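Local coordinates for PLP-Dependent L-Arginine Hydroxylase MppP (Streptomyces wadayamensis, PDB 5DJ3), which hydroxylates L-arginine using pyridoxal 5'-phosphate as cofactor, and belongs to an aminotransferase family, at residues L110-F115 and Q338-E343; P158-G163 and S307-V312; G151-T156 and T183-D188. All blocks are in the same frame, centred on the assembly; numbering follows the deposited sequence.

Contact 1 of 3, residues L110-F115 and Q338-E343; sequences LVHPTF and QFHWAE. With 5DK ((E)-N~2~-({3-hydroxy-2-methyl-5-[(phosphonooxy)methyl]pyridin-4-yl}methylidene)-D-arginine), chain E.
Trp341 lies across Leu110, Val111 and His112, and it shares the largest part of this contact with His112. Its CG sits between its own backbone N and carbonyl carbon (chi1 56°), which turns the indole back over the strand end. From CB outward, CG and CD1 meet His112 CD2, which stands 3.4 Å above the ring plane of Trp341. NE1 then donates to Val111 O at 3.0 Å. This oxygen lies in the indole plane, and the bond is fairly straight (163°). CE2 packs on Leu110 CD2, on the face opposite His112. At the far rim, CZ2 reaches Leu110 O at 3.4 Å, and CH2 ends near Leu110 CB. The indole is thus clamped on both faces and its rotation is fixed by one bond.

His112 presents its edge to Trp341, with the planes 79° apart. It also takes Ala342 CB over one face and the edge of His340 toward its face. His112, His340 and Trp341 form an aromatic cluster. Pro113 follows a cis peptide bond and sets CB over the centre of the His340 ring, 3.7 Å above it. Thr114 N donates to Phe339 O at 3.0 Å, tying the loop after the strand to the inverse gamma turn centred on His340.

Phe115 turns the other way. Its face covers the imine of the cofactor-arginine adduct, with CE2 3.2 Å from 5DK C4A. It directly precedes Asp116, a magnesium ligand. His112 ND1 bonds Glu133. Leu110 and Trp341 also pack on helix 116-124, and Trp341 and Ala342 on strand 128-133.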
loop_
_atom_site.group_PDB
_atom_site.type_symbol
_atom_site.label_atom_id
_atom_site.label_comp_id
_atom_site.label_asym_id
_atom_site.label_seq_id
_atom_site.Cartn_x
_atom_site.Cartn_y
_atom_site.Cartn_z
ATOM N N LEU A 110 -0.295 -23.642 -5.401
ATOM C CA LEU A 110 -0.423 -22.409 -6.161
ATOM C C LEU A 110 -0.465 -22.731 -7.648
ATOM O O LEU A 110 0.375 -23.500 -8.143
ATOM C CB LEU A 110 0.755 -21.496 -5.840
ATOM C CG LEU A 110 0.873 -20.195 -6.652
ATOM C CD1 LEU A 110 -0.366 -19.298 -6.498
ATOM C CD2 LEU A 110 2.154 -19.439 -6.221
ATOM N N VAL A 111 -1.431 -22.144 -8.365
ATOM C CA VAL A 111 -1.467 -22.316 -9.813
ATOM C C VAL A 111 -0.153 -21.830 -10.440
ATOM O O VAL A 111 0.452 -20.822 -10.028
ATOM C CB VAL A 111 -2.687 -21.609 -10.433
ATOM C CG1 VAL A 111 -2.583 -20.055 -10.333
ATOM C CG2 VAL A 111 -2.803 -21.999 -11.878
ATOM N N HIS A 112 0.275 -22.553 -11.460
ATOM C CA HIS A 112 1.526 -22.334 -12.147
ATOM C C HIS A 112 1.257 -22.494 -13.656
ATOM O O HIS A 112 0.697 -23.514 -14.065
ATOM C CB HIS A 112 2.569 -23.357 -11.646
ATOM C CG HIS A 112 3.935 -23.189 -12.230
ATOM N ND1 HIS A 112 4.495 -24.105 -13.090
ATOM C CD2 HIS A 112 4.867 -22.219 -12.056
ATOM C CE1 HIS A 112 5.713 -23.712 -13.420
ATOM N NE2 HIS A 112 5.959 -22.561 -12.817
ATOM N N PRO A 113 1.629 -21.499 -14.482
ATOM C CA PRO A 113 2.253 -20.222 -14.118
ATOM C C PRO A 113 1.241 -19.287 -13.477
ATOM O O PRO A 113 0.053 -19.596 -13.509
ATOM C CB PRO A 113 2.730 -19.669 -15.466
ATOM C CG PRO A 113 1.745 -20.114 -16.428
ATOM C CD PRO A 113 1.299 -21.523 -15.924
ATOM N N THR A 114 1.704 -18.191 -12.888
ATOM C CA THR A 114 0.834 -17.093 -12.464
ATOM C C THR A 114 1.742 -15.880 -12.288
ATOM O O THR A 114 2.951 -15.968 -12.496
ATOM C CB THR A 114 0.013 -17.459 -11.191
ATOM O OG1 THR A 114 -1.061 -16.540 -11.006
ATOM C CG2 THR A 114 0.821 -17.461 -9.928
ATOM N N PHE A 115 1.142 -14.736 -11.963
ATOM C CA PHE A 115 1.893 -13.536 -11.608
ATOM C C PHE A 115 2.826 -13.816 -10.438
ATOM O O PHE A 115 2.405 -14.331 -9.399
ATOM C CB PHE A 115 0.933 -12.394 -11.256
ATOM C CG PHE A 115 1.621 -11.088 -10.964
ATOM C CD1 PHE A 115 2.565 -10.572 -11.838
ATOM C CD2 PHE A 115 1.327 -10.389 -9.804
ATOM C CE1 PHE A 115 3.201 -9.368 -11.571
ATOM C CE2 PHE A 115 1.940 -9.175 -9.528
ATOM C CZ PHE A 115 2.894 -8.663 -10.402
ATOM N N GLN A 338 9.330 -15.325 -15.859
ATOM C CA GLN A 338 9.079 -15.012 -14.452
ATOM C C GLN A 338 7.733 -15.556 -13.976
ATOM O O GLN A 338 7.568 -15.762 -12.774
ATOM C CB GLN A 338 9.157 -13.487 -14.206
ATOM C CG GLN A 338 8.015 -12.655 -14.976
ATOM C CD GLN A 338 7.979 -11.132 -14.682
ATOM O OE1 GLN A 338 8.897 -10.394 -15.036
ATOM N NE2 GLN A 338 6.902 -10.669 -14.050
ATOM N N PHE A 339 6.788 -15.823 -14.899
ATOM C CA PHE A 339 5.470 -16.325 -14.535
ATOM C C PHE A 339 5.509 -17.797 -14.158
ATOM O O PHE A 339 4.672 -18.274 -13.374
ATOM C CB PHE A 339 4.489 -16.116 -15.700
ATOM C CG PHE A 339 4.315 -14.664 -16.109
ATOM C CD1 PHE A 339 3.547 -13.811 -15.351
ATOM C CD2 PHE A 339 4.908 -14.169 -17.262
ATOM C CE1 PHE A 339 3.372 -12.475 -15.713
ATOM C CE2 PHE A 339 4.744 -12.843 -17.633
ATOM C CZ PHE A 339 3.971 -11.991 -16.854
ATOM N N HIS A 340 6.452 -18.528 -14.731
ATOM C CA HIS A 340 6.649 -19.931 -14.409
ATOM C C HIS A 340 7.556 -20.024 -13.179
ATOM O O HIS A 340 8.730 -20.401 -13.231
ATOM C CB HIS A 340 7.198 -20.648 -15.626
ATOM C CG HIS A 340 6.323 -20.479 -16.825
ATOM N ND1 HIS A 340 5.441 -21.452 -17.237
ATOM C CD2 HIS A 340 6.136 -19.418 -17.651
ATOM C CE1 HIS A 340 4.789 -21.018 -18.306
ATOM N NE2 HIS A 340 5.189 -19.789 -18.575
ATOM N N TRP A 341 6.950 -19.667 -12.040
ATOM C CA TRP A 341 7.682 -19.414 -10.805
ATOM C C TRP A 341 8.288 -20.671 -10.184
ATOM O O TRP A 341 9.116 -20.552 -9.281
ATOM C CB TRP A 341 6.742 -18.724 -9.827
ATOM C CG TRP A 341 5.491 -19.502 -9.574
ATOM C CD1 TRP A 341 4.270 -19.283 -10.122
ATOM C CD2 TRP A 341 5.345 -20.631 -8.701
ATOM N NE1 TRP A 341 3.362 -20.219 -9.658
ATOM C CE2 TRP A 341 3.999 -21.045 -8.773
ATOM C CE3 TRP A 341 6.217 -21.325 -7.858
ATOM C CZ2 TRP A 341 3.509 -22.134 -8.046
ATOM C CZ3 TRP A 341 5.727 -22.432 -7.134
ATOM C CH2 TRP A 341 4.390 -22.812 -7.231
ATOM N N ALA A 342 7.898 -21.858 -10.619
ATOM C CA ALA A 342 8.535 -23.089 -10.166
ATOM C C ALA A 342 9.467 -23.694 -11.203
ATOM O O ALA A 342 10.258 -24.564 -10.845
ATOM C CB ALA A 342 7.477 -24.134 -9.789
ATOM N N GLU A 343 9.356 -23.282 -12.475
ATOM C CA GLU A 343 10.209 -23.786 -13.550
ATOM C C GLU A 343 10.303 -22.740 -14.654
ATOM O O GLU A 343 9.637 -22.843 -15.686
ATOM C CB GLU A 343 9.655 -25.090 -14.117
ATOM C CG GLU A 343 10.656 -25.875 -14.919
ATOM C CD GLU A 343 11.816 -26.397 -14.061
ATOM O OE1 GLU A 343 12.868 -25.721 -13.993
ATOM O OE2 GLU A 343 11.671 -27.475 -13.450
HETATM C C2 5DK E . -2.590 -10.307 -10.132
HETATM C C3 5DK E . -1.791 -9.501 -10.930
HETATM C C4 5DK E . -1.132 -8.401 -10.383
HETATM C C5 5DK E . -1.323 -8.189 -9.017
HETATM C C6 5DK E . -2.143 -9.033 -8.279
HETATM C CB 5DK E . 0.792 -5.460 -12.725
HETATM O O3 5DK E . -1.674 -9.847 -12.274
HETATM O O1P 5DK E . -1.927 -3.330 -8.409
HETATM O O2P 5DK E . -0.604 -4.530 -6.665
HETATM O O3P 5DK E . 0.426 -4.038 -8.820
HETATM O O4P 5DK E . -1.360 -5.873 -8.761
HETATM N N 5DK E . -0.202 -7.645 -12.425
HETATM P P 5DK E . -0.885 -4.419 -8.175
HETATM C C2A 5DK E . -3.259 -11.515 -10.804
HETATM C C4A 5DK E . -0.213 -7.429 -11.183
HETATM C C5A 5DK E . -0.644 -6.996 -8.339
HETATM N N1 5DK E . -2.750 -10.055 -8.838
HETATM C CA 5DK E . 0.948 -6.958 -13.012
HETATM C C 5DK E . 1.018 -7.178 -14.527
HETATM O O 5DK E . 0.366 -8.062 -15.105
HETATM C CG 5DK E . 2.135 -4.775 -12.368
HETATM C CD 5DK E . 1.885 -3.577 -11.422
HETATM N NE 5DK E . 1.619 -2.373 -12.220
HETATM C CZ 5DK E . 1.715 -1.039 -11.608
HETATM N NH1 5DK E . 1.594 -0.866 -10.153
HETATM N NH2 5DK E . 1.879 -0.036 -12.347
HETATM O OXT 5DK E . 1.750 -6.489 -15.281
#

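Contact 2 of 3, residues P158-G163 and S307-V312. With 5DK ((E)-N~2~-({3-hydroxy-2-methyl-5-[(phosphonooxy)methyl]pyridin-4-yl}methylidene)-D-arginine), chain E.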
loop_
_atom_site.group_PDB
_atom_site.type_symbol
_atom_site.label_atom_id
_atom_site.label_comp_id
_atom_site.label_asym_id
_atom_site.label_seq_id
_atom_site.Cartn_x
_atom_site.Cartn_y
_atom_site.Cartn_z
ATOM N N PRO A 158 -9.501 -14.772 -13.676
ATOM C CA PRO A 158 -8.731 -15.263 -14.836
ATOM C C PRO A 158 -7.256 -15.197 -14.552
ATOM O O PRO A 158 -6.828 -14.227 -13.927
ATOM C CB PRO A 158 -9.098 -14.293 -15.974
ATOM C CG PRO A 158 -10.303 -13.628 -15.526
ATOM C CD PRO A 158 -10.282 -13.580 -14.037
ATOM N N ASN A 159 -6.508 -16.224 -14.942
ATOM C CA ASN A 159 -5.081 -16.253 -14.659
ATOM C C ASN A 159 -4.347 -15.238 -15.529
ATOM O O ASN A 159 -4.765 -14.905 -16.645
ATOM C CB ASN A 159 -4.481 -17.630 -14.919
ATOM C CG ASN A 159 -3.151 -17.854 -14.197
ATOM O OD1 ASN A 159 -2.736 -17.061 -13.327
ATOM N ND2 ASN A 159 -2.490 -18.962 -14.523
ATOM N N ASN A 160 -3.250 -14.760 -14.984
ATOM C CA ASN A 160 -2.293 -13.916 -15.640
ATOM C C ASN A 160 -1.044 -14.740 -15.627
ATOM O O ASN A 160 -0.545 -15.001 -14.552
ATOM C CB ASN A 160 -2.108 -12.632 -14.858
ATOM C CG ASN A 160 -0.922 -11.838 -15.285
ATOM O OD1 ASN A 160 -0.270 -12.104 -16.303
ATOM N ND2 ASN A 160 -0.666 -10.785 -14.537
ATOM N N PRO A 161 -0.479 -15.058 -16.795
ATOM C CA PRO A 161 -0.655 -14.409 -18.098
ATOM C C PRO A 161 -1.535 -15.133 -19.110
ATOM O O PRO A 161 -1.654 -14.663 -20.247
ATOM C CB PRO A 161 0.785 -14.371 -18.631
ATOM C CG PRO A 161 1.376 -15.676 -18.113
ATOM C CD PRO A 161 0.686 -15.957 -16.783
ATOM N N THR A 162 -2.143 -16.247 -18.724
ATOM C CA THR A 162 -2.782 -17.137 -19.691
ATOM C C THR A 162 -4.206 -16.709 -20.046
ATOM O O THR A 162 -4.701 -17.083 -21.116
ATOM C CB THR A 162 -2.828 -18.577 -19.142
ATOM O OG1 THR A 162 -3.711 -18.614 -18.010
ATOM C CG2 THR A 162 -1.424 -19.063 -18.749
ATOM N N GLY A 163 -4.868 -15.956 -19.173
ATOM C CA GLY A 163 -6.267 -15.605 -19.322
ATOM C C GLY A 163 -7.241 -16.679 -18.887
ATOM O O GLY A 163 -8.467 -16.458 -18.949
ATOM N N SER A 307 -8.089 -11.726 -21.636
ATOM C CA SER A 307 -7.392 -10.795 -20.754
ATOM C C SER A 307 -6.779 -9.653 -21.542
ATOM O O SER A 307 -6.605 -9.705 -22.755
ATOM C CB SER A 307 -6.255 -11.448 -19.950
ATOM O OG SER A 307 -6.752 -12.125 -18.824
ATOM N N SER A 308 -6.452 -8.611 -20.798
ATOM C CA SER A 308 -5.769 -7.424 -21.278
ATOM C C SER A 308 -4.292 -7.654 -21.560
ATOM O O SER A 308 -3.595 -6.684 -21.886
ATOM C CB SER A 308 -5.906 -6.316 -20.228
ATOM O OG SER A 308 -5.204 -6.680 -19.005
ATOM N N VAL A 309 -3.784 -8.872 -21.370
ATOM C CA VAL A 309 -2.401 -9.195 -21.674
ATOM C C VAL A 309 -2.456 -10.426 -22.545
ATOM O O VAL A 309 -3.424 -11.188 -22.511
ATOM C CB VAL A 309 -1.518 -9.440 -20.430
ATOM C CG1 VAL A 309 -1.585 -8.272 -19.514
ATOM C CG2 VAL A 309 -1.923 -10.750 -19.701
ATOM N N GLU A 310 -1.403 -10.605 -23.340
ATOM C CA GLU A 310 -1.401 -11.585 -24.414
ATOM C C GLU A 310 -0.018 -12.190 -24.530
ATOM O O GLU A 310 0.960 -11.456 -24.660
ATOM C CB GLU A 310 -1.781 -10.920 -25.751
ATOM C CG GLU A 310 -1.679 -11.817 -26.979
ATOM C CD GLU A 310 -2.838 -12.820 -27.133
ATOM O OE1 GLU A 310 -3.641 -13.015 -26.199
ATOM O OE2 GLU A 310 -2.948 -13.424 -28.217
ATOM N N ARG A 311 0.053 -13.514 -24.508
ATOM C CA ARG A 311 1.301 -14.235 -24.711
ATOM C C ARG A 311 1.531 -14.510 -26.193
ATOM O O ARG A 311 0.603 -14.843 -26.930
ATOM C CB ARG A 311 1.288 -15.570 -23.952
ATOM C CG ARG A 311 1.193 -15.449 -22.439
ATOM C CD ARG A 311 1.690 -16.680 -21.726
ATOM N NE ARG A 311 0.842 -17.824 -21.982
ATOM C CZ ARG A 311 1.102 -19.051 -21.551
ATOM N NH1 ARG A 311 2.172 -19.296 -20.832
ATOM N NH2 ARG A 311 0.267 -20.035 -21.843
ATOM N N VAL A 312 2.783 -14.388 -26.608
ATOM C CA VAL A 312 3.226 -14.745 -27.942
ATOM C C VAL A 312 4.376 -15.731 -27.795
ATOM O O VAL A 312 5.320 -15.466 -27.048
ATOM C CB VAL A 312 3.678 -13.509 -28.741
ATOM C CG1 VAL A 312 4.042 -13.910 -30.151
ATOM C CG2 VAL A 312 2.585 -12.486 -28.783
HETATM C C2 5DK E . -2.590 -10.307 -10.132
HETATM C C3 5DK E . -1.791 -9.501 -10.930
HETATM C C4 5DK E . -1.132 -8.401 -10.383
HETATM C C5 5DK E . -1.323 -8.189 -9.017
HETATM C C6 5DK E . -2.143 -9.033 -8.279
HETATM C CB 5DK E . 0.792 -5.460 -12.725
HETATM O O3 5DK E . -1.674 -9.847 -12.274
HETATM O O1P 5DK E . -1.927 -3.330 -8.409
HETATM O O2P 5DK E . -0.604 -4.530 -6.665
HETATM O O3P 5DK E . 0.426 -4.038 -8.820
HETATM O O4P 5DK E . -1.360 -5.873 -8.761
HETATM N N 5DK E . -0.202 -7.645 -12.425
HETATM P P 5DK E . -0.885 -4.419 -8.175
HETATM C C2A 5DK E . -3.259 -11.515 -10.804
HETATM C C4A 5DK E . -0.213 -7.429 -11.183
HETATM C C5A 5DK E . -0.644 -6.996 -8.339
HETATM N N1 5DK E . -2.750 -10.055 -8.838
HETATM C CA 5DK E . 0.948 -6.958 -13.012
HETATM C C 5DK E . 1.018 -7.178 -14.527
HETATM O O 5DK E . 0.366 -8.062 -15.105
HETATM C CG 5DK E . 2.135 -4.775 -12.368
HETATM C CD 5DK E . 1.885 -3.577 -11.422
HETATM N NE 5DK E . 1.619 -2.373 -12.220
HETATM C CZ 5DK E . 1.715 -1.039 -11.608
HETATM N NH1 5DK E . 1.594 -0.866 -10.153
HETATM N NH2 5DK E . 1.879 -0.036 -12.347
HETATM O OXT 5DK E . 1.750 -6.489 -15.281
HETATM O O HOH W 1 -3.781 -13.968 -21.883
#
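Pro161 and Thr162 meet Arg311 at the firm end of this contact. Residues 160-163 read Asn-Pro-Thr-Gly, the loop motif of fold-type-I aminotransferases. The loop follows strand 152-156 of the large sheet and runs past strand 309-314 of the smaller antiparallel sheet.

The firm part is built on the arginine. Pro161 CG touches Arg311 CD at 3.8 Å, and Pro161 CB lies against CD and the neighbouring CG. The Arg311 chain bends at chi3 (-66°). That bend brings the guanidinium alongside Thr162, whose CG2 lies 3.6 Å above its plane, toward the rim. Arg311 NE is held by Asp302 in a salt bridge. Thr162 OG1 bonds Glu134, so the threonine offers its methyl to the arginine and its hydroxyl to the carboxylate. A second close touch lies at the other end of the loop, where Ser307 OG comes to 3.5 Å of Gly163 CA.

The middle is looser. Val309 CG2 stays 4.0 Å from both Asn160 OD1 and Pro161 O. The two segments share no direct hydrogen bond. One water joins them instead, 2.8 Å from Pro161 O and 2.9 Å from Val309 O. This bridge lies among buried residues.

Within the loop, Gly163 N bonds Asn159 O, and cis peptide bonds precede both Pro158 and Pro161. This shape delivers Asn160 to the cofactor, while its OD1 accepts from Arg352, itself bound to the ligand. Asn160 ND2 donates twice to 5DK: to the carboxylate oxygen O, and more straight (157°) to the phenolic oxygen O3 at 2.6 Å.

Contact 3 of 3, residues G151-T156 and T183-D188; sequences GCVFVT and TVLALD. With 5DK ((E)-N~2~-({3-hydroxy-2-methyl-5-[(phosphonooxy)methyl]pyridin-4-yl}methylidene)-D-arginine), chain E.
Ala186 is the shallow place in this strand pair, and two bulkier neighbours lean into it. Cys152 SG comes from one end to 3.8 Å of Ala186 CB. Phe154 CD2 comes from the other end to 3.6 Å of the same methyl. The Phe154 ring spans onward, and its CE1 rests against Asp188 CB at 3.7 Å. Two residues back from Ala186 on the same face, Val184 CG1 also touches Cys152 SG. Met94 and Leu97 of helix 90-101 pack on Phe154 on this side.

The opposite face carries Val153, Val155, Leu185 and Leu187. Leu185 reaches back toward the first strand, and its CD1 bends in over Val153 O. Leu187 CD2 touches Val155 CB at 4.0 Å, with its CG beside the backbone N (chi1 -47°). Thr183 uses its methyl, with CG2 filling the dip at the Gly151 carbonyl carbon.

The strands are parallel neighbours, 18° apart in direction, in the central sheet of the large domain. Helix 168-181 links them as a beta-alpha-beta crossover. It covers the Val155 and Leu187 side through Leu174 and Leu171. Five backbone bonds zip the pair from Gly151 O to Asp188 N. Val153 bonds twice to the same strand: its N donates to Val184 O, and its O accepts from Ala186 N at 2.8 Å. The two bonds straddle Leu185, as in parallel pairing.

The C-terminal ends of both strands face the cofactor. Thr156 CG2 lies 3.4 Å from the methyl C2A of 5DK. Asp188 OD2 stands 2.6 Å from the pyridine N1 of 5DK, consistent with the aspartate that meets this nitrogen in fold-type-I enzymes. Asp188 OD1 is held by Ser190 N.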
loop_
_atom_site.group_PDB
_atom_site.type_symbol
_atom_site.label_atom_id
_atom_site.label_comp_id
_atom_site.label_asym_id
_atom_site.label_seq_id
_atom_site.Cartn_x
_atom_site.Cartn_y
_atom_site.Cartn_z
ATOM N N GLY A 151 -2.206 -26.570 3.482
ATOM C CA GLY A 151 -3.269 -25.888 4.196
ATOM C C GLY A 151 -4.035 -24.859 3.374
ATOM O O GLY A 151 -4.998 -24.260 3.879
ATOM N N CYS A 152 -3.606 -24.609 2.137
ATOM C CA CYS A 152 -4.264 -23.617 1.279
ATOM C C CYS A 152 -4.049 -23.952 -0.195
ATOM O O CYS A 152 -2.949 -24.353 -0.594
ATOM C CB CYS A 152 -3.739 -22.195 1.571
ATOM S SG CYS A 152 -4.443 -20.866 0.511
ATOM N N VAL A 153 -5.103 -23.794 -0.990
ATOM C CA VAL A 153 -5.026 -23.829 -2.450
ATOM C C VAL A 153 -5.296 -22.415 -2.961
ATOM O O VAL A 153 -6.308 -21.810 -2.593
ATOM C CB VAL A 153 -6.041 -24.829 -3.034
ATOM C CG1 VAL A 153 -5.975 -24.848 -4.558
ATOM C CG2 VAL A 153 -5.811 -26.211 -2.452
ATOM N N PHE A 154 -4.401 -21.896 -3.813
ATOM C CA PHE A 154 -4.462 -20.524 -4.322
ATOM C C PHE A 154 -4.593 -20.522 -5.849
ATOM O O PHE A 154 -3.719 -21.032 -6.567
ATOM C CB PHE A 154 -3.220 -19.740 -3.872
ATOM C CG PHE A 154 -3.309 -18.246 -4.107
ATOM C CD1 PHE A 154 -3.334 -17.719 -5.391
ATOM C CD2 PHE A 154 -3.341 -17.376 -3.033
ATOM C CE1 PHE A 154 -3.401 -16.341 -5.580
ATOM C CE2 PHE A 154 -3.408 -16.004 -3.209
ATOM C CZ PHE A 154 -3.433 -15.480 -4.472
ATOM N N VAL A 155 -5.685 -19.965 -6.353
ATOM C CA VAL A 155 -5.935 -19.939 -7.788
ATOM C C VAL A 155 -6.059 -18.487 -8.231
ATOM O O VAL A 155 -6.812 -17.723 -7.623
ATOM C CB VAL A 155 -7.211 -20.736 -8.150
ATOM C CG1 VAL A 155 -7.475 -20.685 -9.691
ATOM C CG2 VAL A 155 -7.115 -22.184 -7.668
ATOM N N THR A 156 -5.362 -18.122 -9.306
ATOM C CA THR A 156 -5.522 -16.812 -9.953
ATOM C C THR A 156 -6.473 -16.997 -11.132
ATOM O O THR A 156 -6.175 -17.767 -12.044
ATOM C CB THR A 156 -4.191 -16.233 -10.444
ATOM O OG1 THR A 156 -3.233 -16.215 -9.371
ATOM C CG2 THR A 156 -4.377 -14.756 -10.990
ATOM N N THR A 183 -9.104 -27.202 4.223
ATOM C CA THR A 183 -8.182 -26.334 3.515
ATOM C C THR A 183 -8.807 -24.980 3.219
ATOM O O THR A 183 -10.003 -24.887 2.906
ATOM C CB THR A 183 -7.812 -26.992 2.188
ATOM O OG1 THR A 183 -7.654 -28.392 2.407
ATOM C CG2 THR A 183 -6.531 -26.387 1.602
ATOM N N VAL A 184 -7.982 -23.939 3.285
ATOM C CA VAL A 184 -8.378 -22.608 2.829
ATOM C C VAL A 184 -8.344 -22.565 1.303
ATOM O O VAL A 184 -7.323 -22.874 0.684
ATOM C CB VAL A 184 -7.449 -21.530 3.422
ATOM C CG1 VAL A 184 -7.803 -20.163 2.841
ATOM C CG2 VAL A 184 -7.495 -21.531 5.008
ATOM N N LEU A 185 -9.438 -22.129 0.687
ATOM C CA LEU A 185 -9.455 -21.843 -0.740
ATOM C C LEU A 185 -9.280 -20.341 -0.969
ATOM O O LEU A 185 -10.105 -19.541 -0.526
ATOM C CB LEU A 185 -10.736 -22.360 -1.396
ATOM C CG LEU A 185 -10.836 -22.068 -2.898
ATOM C CD1 LEU A 185 -9.636 -22.571 -3.713
ATOM C CD2 LEU A 185 -12.115 -22.623 -3.457
ATOM N N ALA A 186 -8.218 -19.968 -1.685
ATOM C CA ALA A 186 -7.865 -18.578 -1.926
ATOM C C ALA A 186 -7.900 -18.272 -3.421
ATOM O O ALA A 186 -7.297 -19.003 -4.219
ATOM C CB ALA A 186 -6.464 -18.257 -1.368
ATOM N N LEU A 187 -8.582 -17.192 -3.800
ATOM C CA LEU A 187 -8.662 -16.788 -5.200
ATOM C C LEU A 187 -8.131 -15.370 -5.400
ATOM O O LEU A 187 -8.375 -14.478 -4.582
ATOM C CB LEU A 187 -10.091 -16.843 -5.723
ATOM C CG LEU A 187 -10.982 -18.049 -5.471
ATOM C CD1 LEU A 187 -12.361 -17.832 -6.078
ATOM C CD2 LEU A 187 -10.362 -19.312 -6.052
ATOM N N ASP A 188 -7.402 -15.158 -6.494
ATOM C CA ASP A 188 -7.029 -13.818 -6.928
ATOM C C ASP A 188 -7.774 -13.526 -8.229
ATOM O O ASP A 188 -7.584 -14.213 -9.239
ATOM C CB ASP A 188 -5.505 -13.691 -7.081
ATOM C CG ASP A 188 -5.065 -12.330 -7.705
ATOM O OD1 ASP A 188 -5.833 -11.737 -8.492
ATOM O OD2 ASP A 188 -3.945 -11.852 -7.406
HETATM C C2 5DK E . -2.590 -10.307 -10.132
HETATM C C3 5DK E . -1.791 -9.501 -10.930
HETATM C C4 5DK E . -1.132 -8.401 -10.383
HETATM C C5 5DK E . -1.323 -8.189 -9.017
HETATM C C6 5DK E . -2.143 -9.033 -8.279
HETATM C CB 5DK E . 0.792 -5.460 -12.725
HETATM O O3 5DK E . -1.674 -9.847 -12.274
HETATM O O1P 5DK E . -1.927 -3.330 -8.409
HETATM O O2P 5DK E . -0.604 -4.530 -6.665
HETATM O O3P 5DK E . 0.426 -4.038 -8.820
HETATM O O4P 5DK E . -1.360 -5.873 -8.761
HETATM N N 5DK E . -0.202 -7.645 -12.425
HETATM P P 5DK E . -0.885 -4.419 -8.175
HETATM C C2A 5DK E . -3.259 -11.515 -10.804
HETATM C C4A 5DK E . -0.213 -7.429 -11.183
HETATM C C5A 5DK E . -0.644 -6.996 -8.339
HETATM N N1 5DK E . -2.750 -10.055 -8.838
HETATM C CA 5DK E . 0.948 -6.958 -13.012
HETATM C C 5DK E . 1.018 -7.178 -14.527
HETATM O O 5DK E . 0.366 -8.062 -15.105
HETATM C CG 5DK E . 2.135 -4.775 -12.368
HETATM C CD 5DK E . 1.885 -3.577 -11.422
HETATM N NE 5DK E . 1.619 -2.373 -12.220
HETATM C CZ 5DK E . 1.715 -1.039 -11.608
HETATM N NH1 5DK E . 1.594 -0.866 -10.153
HETATM N NH2 5DK E . 1.879 -0.036 -12.347
HETATM O OXT 5DK E . 1.750 -6.489 -15.281
#

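All three contacts are largely buried and all reach the same ligand. Contact 1 alone runs out to an exposed edge, at Glu343. Contact 3 is regular sheet, held by backbone bonds and small apolar fits. Contact 1 begins on the neighbouring strand of that sheet and trades regular pairing for aromatic contacts and two separate hydrogen bonds. Contact 2 joins a loop to the other sheet, by aliphatic packing and a bridging water. Thr114 OG1 ties contact 1 to both others, through Thr156 and Asn159. Contacts 2 and 3 adjoin in sequence at 156-158. Around the cofactor their roles differ: Phe115 covers a face, Asn160 binds O3, and Asp188 meets N1.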